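Local coordinates for natterin-like protein (Lethenteron camtschaticum, PDB 6IUL) that is a pore-forming cytotoxic immune protein of the lamprey that probably pairs glycan recognition by a jacalin-like lectin domain with membrane insertion by an aerolysin-type module, at residues F67-L78 against I92-F102; D274-R282 against L291-Y299. One frame throughout, in Å; residues are numbered along the deposited sequence.

Interaction 1 of 2, residues F67-L78 against I92-F102; sequences FEFESGEFIKSL and IKFITSRSREF
The Phe-67 ring presents one face to the edge of Phe-94, a T-shaped pair with centroids 5.2 Å apart and planes at 89°. Thr-96 CG2 reaches the end of the same ring, and Phe-69 lies nearly parallel to Phe-94 but slid aside, with CZ 3.7 Å from CE1 of Phe-94. Leu-33 of strand 30-37 also packs on Phe-94. Phe-67 CZ sits over the centre of one face of the Arg-100 guanidinium, the two planes 24° apart, while the guanidinium's edge is turned to polar partners: NH1 lies 2.8 Å from Glu-73 OE1 in a salt bridge and makes a weak bond to Glu-68 O. Glu-73 is itself held by several donors. Its OE1 takes the backbone N-H of Glu-70 nearly along the C-O axis, while OE2 accepts from Thr-96 OG1 at 2.5 Å, on the anti side. In the beta-prism fold of the jacalin-like lectin domain, this network ties the loop following strand 65-68 to the turn between strands 89-96 and 101-105, across two of the three sheets. Arg-98, bent at chi2 (-122°), extends the network outward: NH1 meets Glu-70 OE1 at 2.7 Å and NH2 uses a lone pair of Ser-71 O. Further along, Ser-97 CB sits over the centre of the Phe-74 ring, and its OG accepts from Phe-74 N at 3.0 Å. A classic beta bulge follows, in which Ile-95 O receives the N-H groups of both Lys-76 and Ser-77, shifting the register by one before Leu-78 pairs with Phe-94.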
loop_
_atom_site.group_PDB
_atom_site.type_symbol
_atom_site.label_atom_id
_atom_site.label_comp_id
_atom_site.label_asym_id
_atom_site.label_seq_id
_atom_site.Cartn_x
_atom_site.Cartn_y
_atom_site.Cartn_z
ATOM N N PHE A 67 -25.969 0.651 20.721
ATOM C CA PHE A 67 -25.328 1.246 19.594
ATOM C C PHE A 67 -23.934 0.655 19.485
ATOM O O PHE A 67 -23.161 0.670 20.472
ATOM C CB PHE A 67 -25.203 2.769 19.769
ATOM C CG PHE A 67 -24.637 3.471 18.545
ATOM C CD1 PHE A 67 -23.264 3.573 18.365
ATOM C CD2 PHE A 67 -25.486 3.966 17.548
ATOM C CE1 PHE A 67 -22.728 4.203 17.242
ATOM C CE2 PHE A 67 -24.966 4.590 16.418
ATOM C CZ PHE A 67 -23.587 4.722 16.266
ATOM N N GLU A 68 -23.599 0.157 18.307
ATOM C CA GLU A 68 -22.256 -0.369 18.051
ATOM C C GLU A 68 -21.558 0.457 16.996
ATOM O O GLU A 68 -22.119 0.702 15.933
ATOM C CB GLU A 68 -22.321 -1.820 17.595
ATOM C CG GLU A 68 -20.914 -2.407 17.479
ATOM C CD GLU A 68 -20.877 -3.930 17.428
ATOM O OE1 GLU A 68 -19.815 -4.527 17.707
ATOM O OE2 GLU A 68 -21.901 -4.514 17.077
ATOM N N PHE A 69 -20.341 0.887 17.308
ATOM C CA PHE A 69 -19.547 1.687 16.412
ATOM C C PHE A 69 -18.947 0.842 15.302
ATOM O O PHE A 69 -18.472 -0.267 15.560
ATOM C CB PHE A 69 -18.406 2.391 17.183
ATOM C CG PHE A 69 -18.893 3.565 17.991
ATOM C CD1 PHE A 69 -19.455 3.388 19.217
ATOM C CD2 PHE A 69 -18.810 4.836 17.494
ATOM C CE1 PHE A 69 -19.935 4.474 19.965
ATOM C CE2 PHE A 69 -19.272 5.911 18.227
ATOM C CZ PHE A 69 -19.844 5.722 19.472
ATOM N N GLU A 70 -18.953 1.389 14.094
ATOM C CA GLU A 70 -18.222 0.797 12.959
ATOM C C GLU A 70 -16.726 1.137 13.126
ATOM O O GLU A 70 -16.353 2.139 13.781
ATOM C CB GLU A 70 -18.743 1.395 11.628
ATOM C CG GLU A 70 -20.249 1.175 11.361
ATOM C CD GLU A 70 -20.830 2.035 10.223
ATOM O OE1 GLU A 70 -20.069 2.527 9.368
ATOM O OE2 GLU A 70 -22.066 2.252 10.153
ATOM N N SER A 71 -15.871 0.311 12.546
ATOM C CA SER A 71 -14.451 0.612 12.401
ATOM C C SER A 71 -14.225 2.011 11.800
ATOM O O SER A 71 -14.795 2.376 10.748
ATOM C CB SER A 71 -13.773 -0.439 11.515
ATOM O OG SER A 71 -13.755 -1.672 12.227
ATOM N N GLY A 72 -13.418 2.812 12.484
ATOM C CA GLY A 72 -13.139 4.152 11.995
ATOM C C GLY A 72 -14.188 5.206 12.320
ATOM O O GLY A 72 -14.004 6.375 12.015
ATOM N N GLU A 73 -15.276 4.800 12.953
ATOM C CA GLU A 73 -16.360 5.744 13.317
ATOM C C GLU A 73 -16.100 6.342 14.681
ATOM O O GLU A 73 -15.889 5.609 15.639
ATOM C CB GLU A 73 -17.703 5.024 13.333
ATOM C CG GLU A 73 -18.891 5.949 13.490
ATOM C CD GLU A 73 -20.229 5.222 13.451
ATOM O OE1 GLU A 73 -20.239 4.004 13.747
ATOM O OE2 GLU A 73 -21.262 5.895 13.152
ATOM N N PHE A 74 -16.115 7.675 14.776
ATOM C CA PHE A 74 -15.924 8.320 16.056
ATOM C C PHE A 74 -17.079 9.242 16.407
ATOM O O PHE A 74 -18.016 9.358 15.647
ATOM C CB PHE A 74 -14.575 9.061 16.112
ATOM C CG PHE A 74 -14.401 10.116 15.082
ATOM C CD1 PHE A 74 -13.903 9.805 13.813
ATOM C CD2 PHE A 74 -14.691 11.453 15.379
ATOM C CE1 PHE A 74 -13.740 10.806 12.855
ATOM C CE2 PHE A 74 -14.502 12.475 14.435
ATOM C CZ PHE A 74 -14.035 12.149 13.151
ATOM N N ILE A 75 -16.999 9.905 17.563
ATOM C CA ILE A 75 -18.088 10.776 18.023
ATOM C C ILE A 75 -17.827 12.215 17.663
ATOM O O ILE A 75 -16.763 12.753 17.948
ATOM C CB ILE A 75 -18.310 10.622 19.537
ATOM C CG1 ILE A 75 -18.827 9.228 19.848
ATOM C CG2 ILE A 75 -19.313 11.640 20.018
ATOM C CD1 ILE A 75 -18.940 8.919 21.335
ATOM N N LYS A 76 -18.792 12.832 16.981
ATOM C CA LYS A 76 -18.696 14.212 16.560
ATOM C C LYS A 76 -19.257 15.182 17.606
ATOM O O LYS A 76 -18.794 16.325 17.778
ATOM C CB LYS A 76 -19.421 14.347 15.208
ATOM C CG LYS A 76 -19.791 15.743 14.789
ATOM C CD LYS A 76 -20.341 15.706 13.358
ATOM C CE LYS A 76 -21.731 15.116 13.329
ATOM N NZ LYS A 76 -22.371 15.365 12.028
ATOM N N SER A 77 -20.291 14.750 18.294
ATOM C CA SER A 77 -20.911 15.585 19.340
ATOM C C SER A 77 -21.588 14.686 20.360
ATOM O O SER A 77 -22.014 13.600 20.052
ATOM C CB SER A 77 -21.920 16.569 18.735
ATOM O OG SER A 77 -23.016 15.885 18.162
ATOM N N LEU A 78 -21.656 15.165 21.579
ATOM C CA LEU A 78 -22.283 14.476 22.681
ATOM C C LEU A 78 -22.980 15.489 23.577
ATOM O O LEU A 78 -22.419 16.519 23.880
ATOM C CB LEU A 78 -21.219 13.763 23.493
ATOM C CG LEU A 78 -21.695 13.169 24.849
ATOM C CD1 LEU A 78 -22.414 11.879 24.604
ATOM C CD2 LEU A 78 -20.525 12.906 25.773
ATOM N N ILE A 92 -28.706 10.752 27.419
ATOM C CA ILE A 92 -27.482 10.756 26.648
ATOM C C ILE A 92 -27.853 10.852 25.162
ATOM O O ILE A 92 -28.691 10.113 24.663
ATOM C CB ILE A 92 -26.743 9.424 26.823
ATOM C CG1 ILE A 92 -26.362 9.213 28.282
ATOM C CG2 ILE A 92 -25.505 9.360 25.923
ATOM C CD1 ILE A 92 -26.019 7.775 28.616
ATOM N N LYS A 93 -27.221 11.772 24.453
ATOM C CA LYS A 93 -27.312 11.817 23.028
ATOM C C LYS A 93 -25.931 11.996 22.385
ATOM O O LYS A 93 -25.184 12.876 22.772
ATOM C CB LYS A 93 -28.199 12.983 22.622
ATOM C CG LYS A 93 -28.341 13.123 21.116
ATOM C CD LYS A 93 -29.372 14.179 20.767
ATOM C CE LYS A 93 -29.479 14.337 19.262
ATOM N NZ LYS A 93 -30.446 15.431 18.950
ATOM N N PHE A 94 -25.635 11.201 21.353
ATOM C CA PHE A 94 -24.480 11.522 20.527
ATOM C C PHE A 94 -24.744 11.328 19.070
ATOM O O PHE A 94 -25.643 10.619 18.698
ATOM C CB PHE A 94 -23.213 10.761 20.976
ATOM C CG PHE A 94 -23.336 9.249 20.918
ATOM C CD1 PHE A 94 -23.174 8.592 19.711
ATOM C CD2 PHE A 94 -23.464 8.500 22.067
ATOM C CE1 PHE A 94 -23.188 7.189 19.634
ATOM C CE2 PHE A 94 -23.510 7.099 22.012
ATOM C CZ PHE A 94 -23.378 6.428 20.783
ATOM N N ILE A 95 -23.929 12.003 18.266
ATOM C CA ILE A 95 -23.955 11.869 16.836
ATOM C C ILE A 95 -22.544 11.520 16.398
ATOM O O ILE A 95 -21.570 12.139 16.864
ATOM C CB ILE A 95 -24.414 13.187 16.162
ATOM C CG1 ILE A 95 -25.840 13.535 16.603
ATOM C CG2 ILE A 95 -24.434 12.992 14.628
ATOM C CD1 ILE A 95 -26.269 14.936 16.260
ATOM N N THR A 96 -22.421 10.547 15.517
ATOM C CA THR A 96 -21.104 10.093 15.086
ATOM C C THR A 96 -20.593 10.809 13.861
ATOM O O THR A 96 -21.311 11.613 13.229
ATOM C CB THR A 96 -21.072 8.604 14.790
ATOM O OG1 THR A 96 -21.738 8.358 13.549
ATOM C CG2 THR A 96 -21.777 7.839 15.936
ATOM N N SER A 97 -19.333 10.502 13.530
ATOM C CA SER A 97 -18.668 11.052 12.356
ATOM C C SER A 97 -19.337 10.613 11.068
ATOM O O SER A 97 -19.124 11.250 10.044
ATOM C CB SER A 97 -17.178 10.626 12.343
ATOM O OG SER A 97 -17.077 9.233 12.395
ATOM N N ARG A 98 -20.133 9.531 11.114
ATOM C CA ARG A 98 -20.910 9.084 9.958
ATOM C C ARG A 98 -22.362 9.490 10.088
ATOM O O ARG A 98 -23.226 8.870 9.529
ATOM C CB ARG A 98 -20.836 7.586 9.818
ATOM C CG ARG A 98 -19.450 7.021 9.994
ATOM C CD ARG A 98 -19.020 6.271 8.787
ATOM N NE ARG A 98 -17.575 6.021 8.876
ATOM C CZ ARG A 98 -16.997 4.854 9.107
ATOM N NH1 ARG A 98 -17.702 3.751 9.270
ATOM N NH2 ARG A 98 -15.694 4.793 9.115
ATOM N N SER A 99 -22.621 10.537 10.854
ATOM C CA SER A 99 -23.972 11.067 11.041
ATOM C C SER A 99 -24.998 10.103 11.632
ATOM O O SER A 99 -26.172 10.400 11.605
ATOM C CB SER A 99 -24.494 11.710 9.727
ATOM O OG SER A 99 -23.529 12.644 9.253
ATOM N N ARG A 100 -24.574 8.979 12.197
ATOM C CA ARG A 100 -25.516 8.128 12.930
ATOM C C ARG A 100 -25.745 8.674 14.341
ATOM O O ARG A 100 -24.831 9.227 14.985
ATOM C CB ARG A 100 -25.014 6.717 13.001
ATOM C CG ARG A 100 -24.833 6.058 11.634
ATOM C CD ARG A 100 -24.008 4.811 11.772
ATOM N NE ARG A 100 -24.693 3.824 12.552
ATOM C CZ ARG A 100 -24.123 2.886 13.313
ATOM N NH1 ARG A 100 -22.817 2.822 13.491
ATOM N NH2 ARG A 100 -24.907 2.027 13.948
ATOM N N GLU A 101 -26.957 8.501 14.829
ATOM C CA GLU A 101 -27.399 9.140 16.052
ATOM C C GLU A 101 -27.847 8.109 17.092
ATOM O O GLU A 101 -28.435 7.078 16.755
ATOM C CB GLU A 101 -28.531 10.098 15.762
ATOM C CG GLU A 101 -28.957 10.913 16.989
ATOM C CD GLU A 101 -30.160 11.882 16.757
ATOM O OE1 GLU A 101 -31.129 11.839 17.581
ATOM O OE2 GLU A 101 -30.118 12.721 15.799
ATOM N N PHE A 102 -27.518 8.367 18.360
ATOM C CA PHE A 102 -27.985 7.529 19.446
ATOM C C PHE A 102 -28.550 8.422 20.541
ATOM O O PHE A 102 -27.878 9.401 20.942
ATOM C CB PHE A 102 -26.847 6.669 20.027
ATOM C CG PHE A 102 -27.289 5.820 21.198
ATOM C CD1 PHE A 102 -28.097 4.666 20.998
ATOM C CD2 PHE A 102 -26.981 6.195 22.483
ATOM C CE1 PHE A 102 -28.496 3.894 22.068
ATOM C CE2 PHE A 102 -27.416 5.444 23.577
ATOM C CZ PHE A 102 -28.149 4.299 23.380
HETATM O O HOH W 1 -25.460 0.347 16.071
HETATM O O HOH W 2 -23.619 -0.968 13.875
HETATM O O HOH W 3 -15.505 8.470 10.324
#

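Interaction 2 of 2, residues D274-R282 against L291-Y299; sequences DLPYTALLR and LDAPLSGIY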
loop_
_atom_site.group_PDB
_atom_site.type_symbol
_atom_site.label_atom_id
_atom_site.label_comp_id
_atom_site.label_asym_id
_atom_site.label_seq_id
_atom_site.Cartn_x
_atom_site.Cartn_y
_atom_site.Cartn_z
ATOM N N ASP A 274 9.336 -14.209 10.389
ATOM C CA ASP A 274 8.188 -14.383 11.274
ATOM C C ASP A 274 8.731 -14.319 12.705
ATOM O O ASP A 274 9.428 -15.234 13.139
ATOM C CB ASP A 274 7.480 -15.710 10.976
ATOM C CG ASP A 274 6.164 -15.877 11.743
ATOM O OD1 ASP A 274 6.121 -15.642 12.972
ATOM O OD2 ASP A 274 5.155 -16.287 11.126
ATOM N N LEU A 275 8.456 -13.223 13.413
ATOM C CA LEU A 275 9.145 -12.904 14.666
ATOM C C LEU A 275 8.239 -12.142 15.642
ATOM O O LEU A 275 7.539 -11.264 15.229
ATOM C CB LEU A 275 10.346 -12.013 14.388
ATOM C CG LEU A 275 11.595 -12.567 13.674
ATOM C CD1 LEU A 275 12.591 -11.447 13.503
ATOM C CD2 LEU A 275 12.245 -13.720 14.474
ATOM N N PRO A 276 8.254 -12.478 16.937
ATOM C CA PRO A 276 7.528 -11.644 17.903
ATOM C C PRO A 276 8.171 -10.271 18.079
ATOM O O PRO A 276 9.395 -10.135 17.913
ATOM C CB PRO A 276 7.605 -12.460 19.226
ATOM C CG PRO A 276 8.806 -13.357 19.037
ATOM C CD PRO A 276 8.832 -13.684 17.563
ATOM N N TYR A 277 7.351 -9.258 18.390
ATOM C CA TYR A 277 7.887 -7.908 18.666
ATOM C C TYR A 277 7.239 -7.304 19.891
ATOM O O TYR A 277 6.125 -7.643 20.245
ATOM C CB TYR A 277 7.690 -6.947 17.454
ATOM C CG TYR A 277 6.305 -6.367 17.326
ATOM C CD1 TYR A 277 5.912 -5.256 18.075
ATOM C CD2 TYR A 277 5.368 -6.953 16.504
ATOM C CE1 TYR A 277 4.633 -4.725 17.973
ATOM C CE2 TYR A 277 4.091 -6.425 16.376
ATOM C CZ TYR A 277 3.729 -5.312 17.123
ATOM O OH TYR A 277 2.449 -4.831 16.999
ATOM N N THR A 278 7.946 -6.382 20.516
ATOM C CA THR A 278 7.385 -5.533 21.556
ATOM C C THR A 278 7.627 -4.097 21.101
ATOM O O THR A 278 8.565 -3.843 20.319
ATOM C CB THR A 278 8.033 -5.737 22.943
ATOM O OG1 THR A 278 9.407 -5.389 22.867
ATOM C CG2 THR A 278 7.914 -7.195 23.425
ATOM N N ALA A 279 6.777 -3.178 21.556
ATOM C CA ALA A 279 6.891 -1.792 21.154
ATOM C C ALA A 279 6.054 -0.902 22.061
ATOM O O ALA A 279 5.373 -1.370 22.952
ATOM C CB ALA A 279 6.428 -1.617 19.688
ATOM N N LEU A 280 6.107 0.398 21.814
ATOM C CA LEU A 280 5.326 1.358 22.566
ATOM C C LEU A 280 4.484 2.197 21.590
ATOM O O LEU A 280 5.002 2.791 20.631
ATOM C CB LEU A 280 6.289 2.223 23.367
ATOM C CG LEU A 280 5.637 3.311 24.232
ATOM C CD1 LEU A 280 4.792 2.663 25.335
ATOM C CD2 LEU A 280 6.627 4.295 24.825
ATOM N N LEU A 281 3.196 2.261 21.848
ATOM C CA LEU A 281 2.338 3.191 21.124
ATOM C C LEU A 281 2.293 4.500 21.888
ATOM O O LEU A 281 1.888 4.539 23.052
ATOM C CB LEU A 281 0.934 2.618 20.967
ATOM C CG LEU A 281 -0.107 3.614 20.420
ATOM C CD1 LEU A 281 0.250 4.003 19.018
ATOM C CD2 LEU A 281 -1.479 2.993 20.428
ATOM N N ARG A 282 2.747 5.573 21.271
ATOM C CA ARG A 282 2.630 6.881 21.879
ATOM C C ARG A 282 1.669 7.752 21.078
ATOM O O ARG A 282 1.913 8.059 19.907
ATOM C CB ARG A 282 3.975 7.578 21.961
ATOM C CG ARG A 282 3.877 9.002 22.478
ATOM C CD ARG A 282 5.206 9.535 22.966
ATOM N NE ARG A 282 5.605 8.836 24.187
ATOM C CZ ARG A 282 6.862 8.697 24.599
ATOM N NH1 ARG A 282 7.881 9.182 23.902
ATOM N NH2 ARG A 282 7.104 8.073 25.733
ATOM N N LEU A 291 -0.039 9.911 25.707
ATOM C CA LEU A 291 -0.560 8.655 26.227
ATOM C C LEU A 291 0.294 7.503 25.679
ATOM O O LEU A 291 0.457 7.361 24.460
ATOM C CB LEU A 291 -1.969 8.499 25.692
ATOM C CG LEU A 291 -2.923 7.639 26.464
ATOM C CD1 LEU A 291 -3.061 8.244 27.859
ATOM C CD2 LEU A 291 -4.252 7.591 25.737
ATOM N N ASP A 292 0.820 6.682 26.570
ATOM C CA ASP A 292 1.626 5.533 26.197
ATOM C C ASP A 292 0.891 4.229 26.441
ATOM O O ASP A 292 0.255 4.056 27.476
ATOM C CB ASP A 292 2.918 5.540 27.001
ATOM C CG ASP A 292 3.876 6.663 26.571
ATOM O OD1 ASP A 292 3.559 7.444 25.637
ATOM O OD2 ASP A 292 4.971 6.757 27.161
ATOM N N ALA A 293 0.964 3.313 25.478
ATOM C CA ALA A 293 0.441 1.971 25.669
ATOM C C ALA A 293 1.459 0.937 25.153
ATOM O O ALA A 293 1.820 0.948 23.986
ATOM C CB ALA A 293 -0.888 1.794 24.942
ATOM N N PRO A 294 1.900 0.028 26.027
ATOM C CA PRO A 294 2.789 -1.044 25.588
ATOM C C PRO A 294 2.098 -1.954 24.575
ATOM O O PRO A 294 0.911 -2.194 24.663
ATOM C CB PRO A 294 3.129 -1.801 26.892
ATOM C CG PRO A 294 2.047 -1.413 27.867
ATOM C CD PRO A 294 1.572 -0.032 27.471
ATOM N N LEU A 295 2.859 -2.431 23.595
ATOM C CA LEU A 295 2.339 -3.289 22.529
ATOM C C LEU A 295 3.166 -4.548 22.457
ATOM O O LEU A 295 4.376 -4.546 22.686
ATOM C CB LEU A 295 2.442 -2.589 21.161
ATOM C CG LEU A 295 1.507 -1.400 20.904
ATOM C CD1 LEU A 295 1.587 -0.967 19.433
ATOM C CD2 LEU A 295 0.099 -1.886 21.236
ATOM N N SER A 296 2.505 -5.588 22.016
ATOM C CA SER A 296 3.127 -6.875 21.823
ATOM C C SER A 296 2.457 -7.480 20.604
ATOM O O SER A 296 1.238 -7.372 20.455
ATOM C CB SER A 296 2.876 -7.735 23.049
ATOM O OG SER A 296 3.762 -8.785 23.072
ATOM N N GLY A 297 3.226 -8.108 19.719
ATOM C CA GLY A 297 2.601 -8.696 18.509
ATOM C C GLY A 297 3.577 -9.506 17.675
ATOM O O GLY A 297 4.609 -9.959 18.186
ATOM N N ILE A 298 3.254 -9.726 16.414
ATOM C CA ILE A 298 4.141 -10.441 15.525
ATOM C C ILE A 298 4.452 -9.638 14.238
ATOM O O ILE A 298 3.592 -8.979 13.664
ATOM C CB ILE A 298 3.613 -11.852 15.189
ATOM C CG1 ILE A 298 2.402 -11.789 14.292
ATOM C CG2 ILE A 298 3.284 -12.678 16.460
ATOM C CD1 ILE A 298 1.870 -13.160 13.890
ATOM N N TYR A 299 5.699 -9.714 13.805
ATOM C CA TYR A 299 6.185 -9.130 12.575
ATOM C C TYR A 299 6.327 -10.199 11.538
ATOM O O TYR A 299 6.957 -11.242 11.774
ATOM C CB TYR A 299 7.514 -8.393 12.777
ATOM C CG TYR A 299 8.114 -7.856 11.502
ATOM C CD1 TYR A 299 7.731 -6.624 10.989
ATOM C CD2 TYR A 299 9.039 -8.609 10.766
ATOM C CE1 TYR A 299 8.255 -6.139 9.814
ATOM C CE2 TYR A 299 9.581 -8.126 9.584
ATOM C CZ TYR A 299 9.192 -6.892 9.105
ATOM O OH TYR A 299 9.693 -6.394 7.927
#
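Strands 274-282 and 291-299 run antiparallel, their axes at 152° and 4.3 Å apart at closest approach, with unbroken register from Leu-275 opposite Tyr-299 to Arg-282 opposite Asp-292. Reciprocal N-H...O bonds join each hydrogen-bonded pair, among them Tyr-277 N to Gly-297 O at 2.8 Å. The Tyr-277 ring folds back across the neighbouring strand: with chi1 at 80°, CG is set between its own backbone N and carbonyl carbon, and one face covers the backbone of Gly-297, whose N lies over the ring centre. CD2 comes within 3.3 Å of Gly-297 C, an intimate fit against a residue that has no side chain. The ring's OH bonds to Ser-201 O, and Trp-200 meets the ring edge-to-face. On the same side of the sheet, Leu-295 CD1 rests 4.0 Å from Leu-281 CB, beside Ala-279 and Ala-293. The other side carries Arg-282 and Asp-292, which lie alongside each other and point the same way. Arg-282 grips the carboxylate side-on, NE to OD1 and NH2 to OD2, each 2.9 Å and each on the syn side, with both bonds nearly straight at 171°. This hairpin belongs to the elongated beta module of the aerolysin-type family. The two-point grip fixes the rotation of both charged groups and probably lets their charges largely offset one another, while the continuous backbone bonding holds the strands in one register.

Interactions 1 and 2 occupy different parts of an elongated chain, their centres about 29 Å apart and their nearest atoms about 14 Å apart. Each involves an antiparallel hairpin, but the two share no strand. In 67-78 against 92-102, short strands give way to loops, and an aromatic core shared between two sheets passes into a branched, more exposed salt-bridge network; the second subunit packs against Phe-74 and Lys-76 of this contact. Segments 274-282 and 291-299 instead lie on long strands and pair without a break: backbone bonds dominate, one tyrosine packs on glycine, and a single ion pair joins the two segments, near one end. Both contacts are partly buried, with side chains carrying more of the first.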